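Beta-glucosidase (Saccharopolyspora erythraea D, PDB 5M6G) probably hydrolyses terminal, non-reducing beta-D-glucosyl residues to release beta-D-glucose, as a member of glycosyl hydrolase family 3. Local coordinates at residues 123-135 against 165-179. Numbering follows the deposited sequence.
Sequences PLIYGVDAVHGHN and TAEEVAATGIDWSFA. With MG (magnesium ion), chain F; MG (magnesium ion), chain E; SOR (sorbitol), chain L.
Gly127 and Val128 pair in parallel with Trp176 and Ser177, joining strands 125-128 and 176-177, neighbours in the barrel-type N-terminal domain of a family 3 glycosidase; helix 155-170 lies between them in sequence, a beta-alpha-beta crossover. Two backbone bonds are the evidence for the register: Phe178 N gives a short one to Val128 O (2.8 Å), whereas that from Val128 N to Trp176 O is bent to 134° and weak. Upstream, Asp175 grips Tyr126 twice, its N donating to Tyr126 O while its OD2 takes Tyr126 N on the anti lone pair at 160°. OD1 of the same carboxylate binds a magnesium ion together with Gly173 O, and OD2 also meets Tyr108, which fixes the group's rotation.

Packing is close on the side facing helix 155-170. Ile174 CG2 lies 3.6 Å from Val128 CG1, and Val169 CG2 touches Ala130 CB and also lies over one face of the His134 ring, 3.7 Å from its centroid. With CG anti to the backbone N (chi1 -161°), that ring reaches Thr172, where NE2 donates nearly in its own plane to Thr172 OG1 (3.1 Å); the hydroxyl in turn donates a hydrogen bond to Val169 O, in that carbonyl's plane.

This apolar packing gives way to a more hydrated margin. A buried water bridges His134 N and Glu168 OE1, Glu168 OE2 is hydrogen-bonded to His401 ND1, and partly exposed Glu167 shares with His401 NE2 a second magnesium ion carrying four waters. At the ligand-facing end, the sorbitol pocket, Phe178 CB backs Asp129 OD1 at 3.5 Å. Both carboxylate oxygens of Asp129 receive sorbitol hydroxyls, O4 on OD2 and O2 on OD1, the latter at 2.7 Å.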
ATOM      1  N   PRO A 123      17.343  -1.677  20.561  1.00 11.48           N
ATOM      2  CA  PRO A 123      16.645  -0.563  19.920  1.00 17.10           C
ATOM      3  C   PRO A 123      15.292  -1.005  19.392  1.00 19.37           C
ATOM      4  O   PRO A 123      15.066  -2.177  19.056  1.00 13.59           O
ATOM      5  CB  PRO A 123      17.592  -0.143  18.789  1.00 12.70           C
ATOM      6  CG  PRO A 123      18.389  -1.365  18.498  1.00 19.40           C
ATOM      7  CD  PRO A 123      18.495  -2.146  19.774  1.00 15.07           C
ATOM      8  N   LEU A 124      14.375  -0.045  19.375  1.00 14.09           N
ATOM      9  CA  LEU A 124      13.049  -0.254  18.819  1.00 16.97           C
ATOM     10  C   LEU A 124      13.114  -0.309  17.297  1.00 17.13           C
ATOM     11  O   LEU A 124      13.964   0.330  16.668  1.00 14.26           O
ATOM     12  CB  LEU A 124      12.143   0.894  19.250  1.00 15.28           C
ATOM     13  CG  LEU A 124      10.642   0.715  19.311  1.00 19.96           C
ATOM     14  CD1 LEU A 124      10.297  -0.280  20.395  1.00 14.29           C
ATOM     15  CD2 LEU A 124      10.038   2.074  19.617  1.00 17.63           C
ATOM     16  N   ILE A 125      12.197  -1.066  16.696  1.00 12.68           N
ATOM     17  CA  ILE A 125      11.927  -0.976  15.262  1.00 13.85           C
ATOM     18  C   ILE A 125      10.537  -0.369  15.108  1.00 11.40           C
ATOM     19  O   ILE A 125       9.603  -0.736  15.834  1.00 11.50           O
ATOM     20  CB  ILE A 125      12.062  -2.347  14.560  1.00 14.85           C
ATOM     21  CG1 ILE A 125      12.098  -2.198  13.034  1.00 13.76           C
ATOM     22  CG2 ILE A 125      10.957  -3.325  14.978  1.00 10.79           C
ATOM     23  CD1 ILE A 125      12.399  -3.507  12.309  1.00 10.21           C
ATOM     24  N   TYR A 126      10.414   0.617  14.226  1.00 11.85           N
ATOM     25  CA  TYR A 126       9.168   1.350  14.056  1.00 11.25           C
ATOM     26  C   TYR A 126       8.602   1.047  12.675  1.00 10.85           C
ATOM     27  O   TYR A 126       9.322   1.136  11.680  1.00 12.34           O
ATOM     28  CB  TYR A 126       9.393   2.860  14.222  1.00 13.50           C
ATOM     29  CG  TYR A 126       8.148   3.639  14.589  1.00 15.20           C
ATOM     30  CD1 TYR A 126       7.123   3.840  13.658  1.00 15.69           C
ATOM     31  CD2 TYR A 126       7.990   4.170  15.868  1.00 15.24           C
ATOM     32  CE1 TYR A 126       5.985   4.554  13.993  1.00 13.65           C
ATOM     33  CE2 TYR A 126       6.851   4.884  16.212  1.00 14.63           C
ATOM     34  CZ  TYR A 126       5.852   5.075  15.269  1.00 15.32           C
ATOM     35  OH  TYR A 126       4.720   5.779  15.617  1.00 13.96           O
ATOM     36  N   GLY A 127       7.322   0.674  12.621  1.00 11.03           N
ATOM     37  CA  GLY A 127       6.659   0.365  11.362  1.00  8.41           C
ATOM     38  C   GLY A 127       5.562   1.344  10.989  1.00 13.68           C
ATOM     39  O   GLY A 127       5.004   2.020  11.858  1.00 13.81           O
ATOM     40  N   VAL A 128       5.243   1.438   9.698  1.00  9.80           N
ATOM     41  CA  VAL A 128       4.242   2.382   9.221  1.00  9.20           C
ATOM     42  C   VAL A 128       3.746   1.879   7.874  1.00 11.94           C
ATOM     43  O   VAL A 128       4.450   1.152   7.174  1.00 10.93           O
ATOM     44  CB  VAL A 128       4.843   3.807   9.105  1.00 10.48           C
ATOM     45  CG1 VAL A 128       5.806   3.899   7.926  1.00 10.43           C
ATOM     46  CG2 VAL A 128       3.752   4.846   8.971  1.00 13.61           C
ATOM     47  N   ASP A 129       2.541   2.292   7.492  1.00 11.01           N
ATOM     48  CA  ASP A 129       2.069   2.078   6.119  1.00 12.79           C
ATOM     49  C   ASP A 129       2.612   3.201   5.244  1.00 12.75           C
ATOM     50  O   ASP A 129       2.059   4.301   5.208  1.00 12.58           O
ATOM     51  CB  ASP A 129       0.547   2.034   6.046  1.00 12.54           C
ATOM     52  CG  ASP A 129      -0.042   0.862   6.802  1.00 17.56           C
ATOM     53  OD1 ASP A 129      -0.007  -0.275   6.273  1.00 17.21           O
ATOM     54  OD2 ASP A 129      -0.546   1.086   7.923  1.00 17.41           O
ATOM     55  N   ALA A 130       3.723   2.941   4.563  1.00 10.93           N
ATOM     56  CA  ALA A 130       4.202   3.816   3.500  1.00 13.34           C
ATOM     57  C   ALA A 130       3.957   3.051   2.205  1.00 11.76           C
ATOM     58  O   ALA A 130       4.863   2.427   1.653  1.00 12.42           O
ATOM     59  CB  ALA A 130       5.680   4.200   3.686  1.00 10.35           C
ATOM     60  N   VAL A 131       2.702   3.097   1.729  1.00 11.03           N
ATOM     61  CA  VAL A 131       2.247   2.229   0.639  1.00 12.12           C
ATOM     62  C   VAL A 131       2.128   2.938  -0.715  1.00 15.29           C
ATOM     63  O   VAL A 131       1.927   2.261  -1.736  1.00 14.54           O
ATOM     64  CB  VAL A 131       0.902   1.558   0.995  1.00 13.81           C
ATOM     65  CG1 VAL A 131       1.071   0.677   2.210  1.00 13.30           C
ATOM     66  CG2 VAL A 131      -0.170   2.613   1.251  1.00 14.89           C
ATOM     67  N   HIS A 132       2.211   4.273  -0.759  1.00 14.15           N
ATOM     68  CA  HIS A 132       2.375   4.965  -2.039  1.00 14.41           C
ATOM     69  C   HIS A 132       3.091   6.279  -1.716  1.00 17.88           C
ATOM     70  O   HIS A 132       2.576   7.386  -1.872  1.00 12.29           O
ATOM     71  CB  HIS A 132       1.068   5.163  -2.819  1.00 12.25           C
ATOM     72  CG  HIS A 132       0.003   5.957  -2.112  1.00 14.88           C
ATOM     73  ND1 HIS A 132      -0.856   6.802  -2.790  1.00 12.83           N
ATOM     74  CD2 HIS A 132      -0.377   6.001  -0.815  1.00 13.24           C
ATOM     75  CE1 HIS A 132      -1.718   7.329  -1.939  1.00  9.28           C
ATOM     76  NE2 HIS A 132      -1.440   6.870  -0.730  1.00 12.58           N
ATOM     77  N   GLY A 133       4.340   6.130  -1.279  1.00 13.05           N
ATOM     78  CA  GLY A 133       5.046   7.191  -0.593  1.00 11.53           C
ATOM     79  C   GLY A 133       4.862   7.063   0.906  1.00 14.29           C
ATOM     80  O   GLY A 133       4.202   6.151   1.409  1.00 11.16           O
ATOM     81  N   HIS A 134       5.477   7.999   1.638  1.00 12.69           N
ATOM     82  CA  HIS A 134       5.337   8.077   3.096  1.00 13.35           C
ATOM     83  C   HIS A 134       4.016   8.788   3.415  1.00 13.43           C
ATOM     84  O   HIS A 134       3.969   9.920   3.901  1.00 12.98           O
ATOM     85  CB  HIS A 134       6.553   8.785   3.687  1.00 13.46           C
ATOM     86  CG  HIS A 134       6.751   8.550   5.151  1.00 10.30           C
ATOM     87  ND1 HIS A 134       5.846   7.858   5.921  1.00 13.04           N
ATOM     88  CD2 HIS A 134       7.746   8.931   5.987  1.00 11.12           C
ATOM     89  CE1 HIS A 134       6.283   7.806   7.170  1.00 11.62           C
ATOM     90  NE2 HIS A 134       7.435   8.452   7.236  1.00 12.39           N
ATOM     91  N   ASN A 135       2.909   8.082   3.133  1.00 12.95           N
ATOM     92  CA  ASN A 135       1.610   8.721   2.928  1.00 14.02           C
ATOM     93  C   ASN A 135       0.943   9.248   4.197  1.00 15.60           C
ATOM     94  O   ASN A 135      -0.020  10.010   4.080  1.00 15.01           O
ATOM     95  CB  ASN A 135       0.655   7.754   2.223  1.00 10.94           C
ATOM     96  CG  ASN A 135       0.715   6.340   2.797  1.00 12.42           C
ATOM     97  OD1 ASN A 135       1.400   5.477   2.255  1.00 12.73           O
ATOM     98  ND2 ASN A 135       0.000   6.103   3.893  1.00 11.83           N
ATOM     99  N   THR A 165      10.648   6.400  -1.830  1.00 14.27           N
ATOM    100  CA  THR A 165       9.832   6.226  -0.632  1.00 13.04           C
ATOM    101  C   THR A 165      10.711   5.932   0.577  1.00 10.51           C
ATOM    102  O   THR A 165      10.541   6.531   1.647  1.00 12.22           O
ATOM    103  CB  THR A 165       8.819   5.097  -0.853  1.00 14.29           C
ATOM    104  OG1 THR A 165       7.912   5.477  -1.896  1.00 13.86           O
ATOM    105  CG2 THR A 165       8.032   4.828   0.412  1.00 11.42           C
ATOM    106  N   ALA A 166      11.677   5.030   0.411  1.00 13.34           N
ATOM    107  CA  ALA A 166      12.531   4.650   1.532  1.00 13.08           C
ATOM    108  C   ALA A 166      13.306   5.854   2.062  1.00 13.19           C
ATOM    109  O   ALA A 166      13.463   6.015   3.278  1.00 12.22           O
ATOM    110  CB  ALA A 166      13.479   3.528   1.108  1.00 12.17           C
ATOM    111  N   GLU A 167      13.773   6.727   1.163  1.00 10.95           N
ATOM    112  CA  GLU A 167      14.455   7.936   1.613  1.00 15.43           C
ATOM    113  C   GLU A 167      13.547   8.796   2.473  1.00 14.59           C
ATOM    114  O   GLU A 167      13.974   9.303   3.520  1.00 11.82           O
ATOM    115  CB  GLU A 167      14.958   8.742   0.423  1.00 22.93           C
ATOM    116  CG  GLU A 167      16.281   8.280  -0.122  1.00 23.76           C
ATOM    117  CD  GLU A 167      16.782   9.212  -1.197  1.00 31.07           C
ATOM    118  OE1 GLU A 167      15.952   9.652  -2.023  1.00 28.04           O
ATOM    119  OE2 GLU A 167      17.986   9.524  -1.199  1.00 34.47           O
ATOM    120  N   GLU A 168      12.285   8.976   2.053  1.00 11.56           N
ATOM    121  CA  GLU A 168      11.405   9.869   2.801  1.00 14.06           C
ATOM    122  C   GLU A 168      10.998   9.253   4.130  1.00 13.91           C
ATOM    123  O   GLU A 168      10.780   9.980   5.108  1.00 13.73           O
ATOM    124  CB  GLU A 168      10.185  10.244   1.947  1.00 11.60           C
ATOM    125  CG  GLU A 168      10.614  10.922   0.659  1.00 12.82           C
ATOM    126  CD  GLU A 168       9.512  11.730  -0.009  1.00 18.06           C
ATOM    127  OE1 GLU A 168       8.423  11.890   0.580  1.00 14.63           O
ATOM    128  OE2 GLU A 168       9.755  12.212  -1.125  1.00 14.62           O
ATOM    129  N   VAL A 169      10.915   7.923   4.185  1.00 13.32           N
ATOM    130  CA  VAL A 169      10.621   7.236   5.439  1.00 12.14           C
ATOM    131  C   VAL A 169      11.830   7.300   6.364  1.00 11.13           C
ATOM    132  O   VAL A 169      11.707   7.617   7.551  1.00 12.38           O
ATOM    133  CB  VAL A 169      10.177   5.784   5.159  1.00 12.04           C
ATOM    134  CG1 VAL A 169      10.112   4.962   6.461  1.00  9.48           C
ATOM    135  CG2 VAL A 169       8.835   5.783   4.446  1.00 12.47           C
ATOM    136  N   ALA A 170      13.017   7.024   5.828  1.00 11.12           N
ATOM    137  CA  ALA A 170      14.216   7.014   6.661  1.00 13.33           C
ATOM    138  C   ALA A 170      14.512   8.397   7.226  1.00 14.92           C
ATOM    139  O   ALA A 170      15.114   8.509   8.301  1.00 14.89           O
ATOM    140  CB  ALA A 170      15.410   6.491   5.863  1.00 13.03           C
ATOM    141  N   ALA A 171      14.081   9.451   6.523  1.00 15.59           N
ATOM    142  CA  ALA A 171      14.210  10.813   7.032  1.00 14.13           C
ATOM    143  C   ALA A 171      13.472  10.987   8.350  1.00 14.78           C
ATOM    144  O   ALA A 171      13.881  11.800   9.186  1.00 16.20           O
ATOM    145  CB  ALA A 171      13.675  11.810   6.002  1.00 13.70           C
ATOM    146  N   THR A 172      12.394  10.239   8.555  1.00 14.14           N
ATOM    147  CA  THR A 172      11.647  10.295   9.800  1.00 12.94           C
ATOM    148  C   THR A 172      12.117   9.249  10.800  1.00 14.05           C
ATOM    149  O   THR A 172      11.534   9.141  11.883  1.00 18.58           O
ATOM    150  CB  THR A 172      10.141  10.119   9.536  1.00 16.05           C
ATOM    151  OG1 THR A 172       9.867   8.791   9.071  1.00 14.84           O
ATOM    152  CG2 THR A 172       9.643  11.121   8.490  1.00 14.36           C
ATOM    153  N   GLY A 173      13.147   8.470  10.466  1.00 16.49           N
ATOM    154  CA  GLY A 173      13.666   7.448  11.349  1.00 14.94           C
ATOM    155  C   GLY A 173      13.001   6.093  11.194  1.00 15.56           C
ATOM    156  O   GLY A 173      13.644   5.067  11.429  1.00 13.71           O
ATOM    157  N   ILE A 174      11.729   6.076  10.789  1.00 13.16           N
ATOM    158  CA  ILE A 174      10.969   4.835  10.709  1.00 13.75           C
ATOM    159  C   ILE A 174      11.706   3.832   9.834  1.00 13.58           C
ATOM    160  O   ILE A 174      12.279   4.182   8.794  1.00 13.73           O
ATOM    161  CB  ILE A 174       9.551   5.146  10.195  1.00 18.45           C
ATOM    162  CG1 ILE A 174       8.818   6.012  11.229  1.00 13.69           C
ATOM    163  CG2 ILE A 174       8.786   3.857   9.875  1.00 14.27           C
ATOM    164  CD1 ILE A 174       7.440   6.523  10.782  1.00 11.32           C
ATOM    165  N   ASP A 175      11.723   2.574  10.277  1.00 12.10           N
ATOM    166  CA  ASP A 175      12.630   1.566   9.760  1.00 10.28           C
ATOM    167  C   ASP A 175      11.984   0.593   8.803  1.00  9.84           C
ATOM    168  O   ASP A 175      12.696  -0.221   8.215  1.00 12.52           O
ATOM    169  CB  ASP A 175      13.213   0.762  10.927  1.00 14.88           C
ATOM    170  CG  ASP A 175      13.731   1.658  12.009  1.00 17.26           C
ATOM    171  OD1 ASP A 175      14.737   2.340  11.731  1.00 16.19           O
ATOM    172  OD2 ASP A 175      13.108   1.720  13.087  1.00 13.98           O
ATOM    173  N   TRP A 176      10.670   0.655   8.641  1.00 11.76           N
ATOM    174  CA  TRP A 176       9.915  -0.516   8.207  1.00 10.11           C
ATOM    175  C   TRP A 176       8.588  -0.040   7.649  1.00 12.02           C
ATOM    176  O   TRP A 176       7.821   0.610   8.367  1.00 12.55           O
ATOM    177  CB  TRP A 176       9.727  -1.453   9.414  1.00 10.69           C
ATOM    178  CG  TRP A 176       8.943  -2.722   9.218  1.00 11.00           C
ATOM    179  CD1 TRP A 176       8.494  -3.275   8.042  1.00 12.35           C
ATOM    180  CD2 TRP A 176       8.508  -3.599  10.269  1.00 10.94           C
ATOM    181  NE1 TRP A 176       7.814  -4.457   8.309  1.00 11.18           N
ATOM    182  CE2 TRP A 176       7.802  -4.668   9.667  1.00 10.54           C
ATOM    183  CE3 TRP A 176       8.650  -3.581  11.667  1.00 11.25           C
ATOM    184  CZ2 TRP A 176       7.249  -5.713  10.415  1.00 13.11           C
ATOM    185  CZ3 TRP A 176       8.101  -4.620  12.410  1.00 11.88           C
ATOM    186  CH2 TRP A 176       7.411  -5.673  11.781  1.00 13.04           C
ATOM    187  N   SER A 177       8.335  -0.317   6.371  1.00 10.62           N
ATOM    188  CA  SER A 177       7.054  -0.009   5.753  1.00 11.86           C
ATOM    189  C   SER A 177       6.275  -1.291   5.516  1.00 11.68           C
ATOM    190  O   SER A 177       6.848  -2.314   5.132  1.00 13.05           O
ATOM    191  CB  SER A 177       7.218   0.726   4.422  1.00 12.91           C
ATOM    192  OG  SER A 177       5.945   0.964   3.838  1.00 11.22           O
ATOM    193  N   PHE A 178       4.962  -1.227   5.742  1.00 11.46           N
ATOM    194  CA  PHE A 178       4.064  -2.346   5.458  1.00 11.22           C
ATOM    195  C   PHE A 178       3.685  -2.284   3.977  1.00 11.62           C
ATOM    196  O   PHE A 178       2.555  -1.985   3.595  1.00 12.64           O
ATOM    197  CB  PHE A 178       2.850  -2.294   6.376  1.00 12.00           C
ATOM    198  CG  PHE A 178       3.208  -2.207   7.858  1.00 14.22           C
ATOM    199  CD1 PHE A 178       4.173  -3.037   8.406  1.00 12.06           C
ATOM    200  CD2 PHE A 178       2.576  -1.288   8.688  1.00 14.57           C
ATOM    201  CE1 PHE A 178       4.499  -2.956   9.767  1.00 14.04           C
ATOM    202  CE2 PHE A 178       2.890  -1.199  10.038  1.00 15.86           C
ATOM    203  CZ  PHE A 178       3.859  -2.032  10.583  1.00 13.64           C
ATOM    204  N   ALA A 179       4.683  -2.557   3.140  1.00 11.73           N
ATOM    205  CA  ALA A 179       4.577  -2.440   1.689  1.00 12.91           C
ATOM    206  C   ALA A 179       5.687  -3.277   1.061  1.00 11.66           C
ATOM    207  O   ALA A 179       6.787  -3.364   1.621  1.00 16.11           O
ATOM    208  CB  ALA A 179       4.692  -0.960   1.246  1.00  9.59           C
TER
HETATM  209 MG    MG F 705      15.444   4.218  10.947  1.00 21.23          MG
HETATM  210 MG    MG E 704      15.978  10.603  -3.721  1.00 27.47          MG
HETATM  211  C1  SOR L 711      -2.555  -3.692   6.255  1.00 25.88           C
HETATM  212  C2  SOR L 711      -2.035  -2.495   7.032  1.00 38.96           C
HETATM  213  C3  SOR L 711      -2.836  -2.359   8.323  1.00 43.25           C
HETATM  214  C4  SOR L 711      -2.613  -0.994   8.968  1.00 31.59           C
HETATM  215  C5  SOR L 711      -3.754  -0.578   9.901  1.00 40.79           C
HETATM  216  C6  SOR L 711      -3.609   0.912  10.193  1.00 25.74           C
HETATM  217  O1  SOR L 711      -2.262  -3.559   4.886  1.00 22.27           O
HETATM  218  O2  SOR L 711      -0.660  -2.676   7.325  1.00 26.60           O
HETATM  219  O3  SOR L 711      -2.430  -3.373   9.204  1.00 35.74           O
HETATM  220  O4  SOR L 711      -1.394  -0.998   9.684  1.00 40.21           O
HETATM  221  O5  SOR L 711      -5.031  -0.850   9.338  1.00 37.75           O
HETATM  222  O6  SOR L 711      -4.818   1.436  10.703  1.00 35.41           O
HETATM  223  O   HOH W   1       6.878   9.769   0.004  1.00 12.39           O
HETATM  224  O   HOH W   2      18.092   9.873  -4.256  1.00 30.47           O
HETATM  225  O   HOH W   3      16.655  12.365  -3.288  1.00 25.61           O
HETATM  226  O   HOH W   4      15.789  10.900  -5.812  1.00 30.58           O
HETATM  227  O   HOH W   5      15.357   8.621  -4.535  1.00 33.26           O
HETATM  228  O   HOH W   6      16.407   4.194  12.908  1.00 20.70           O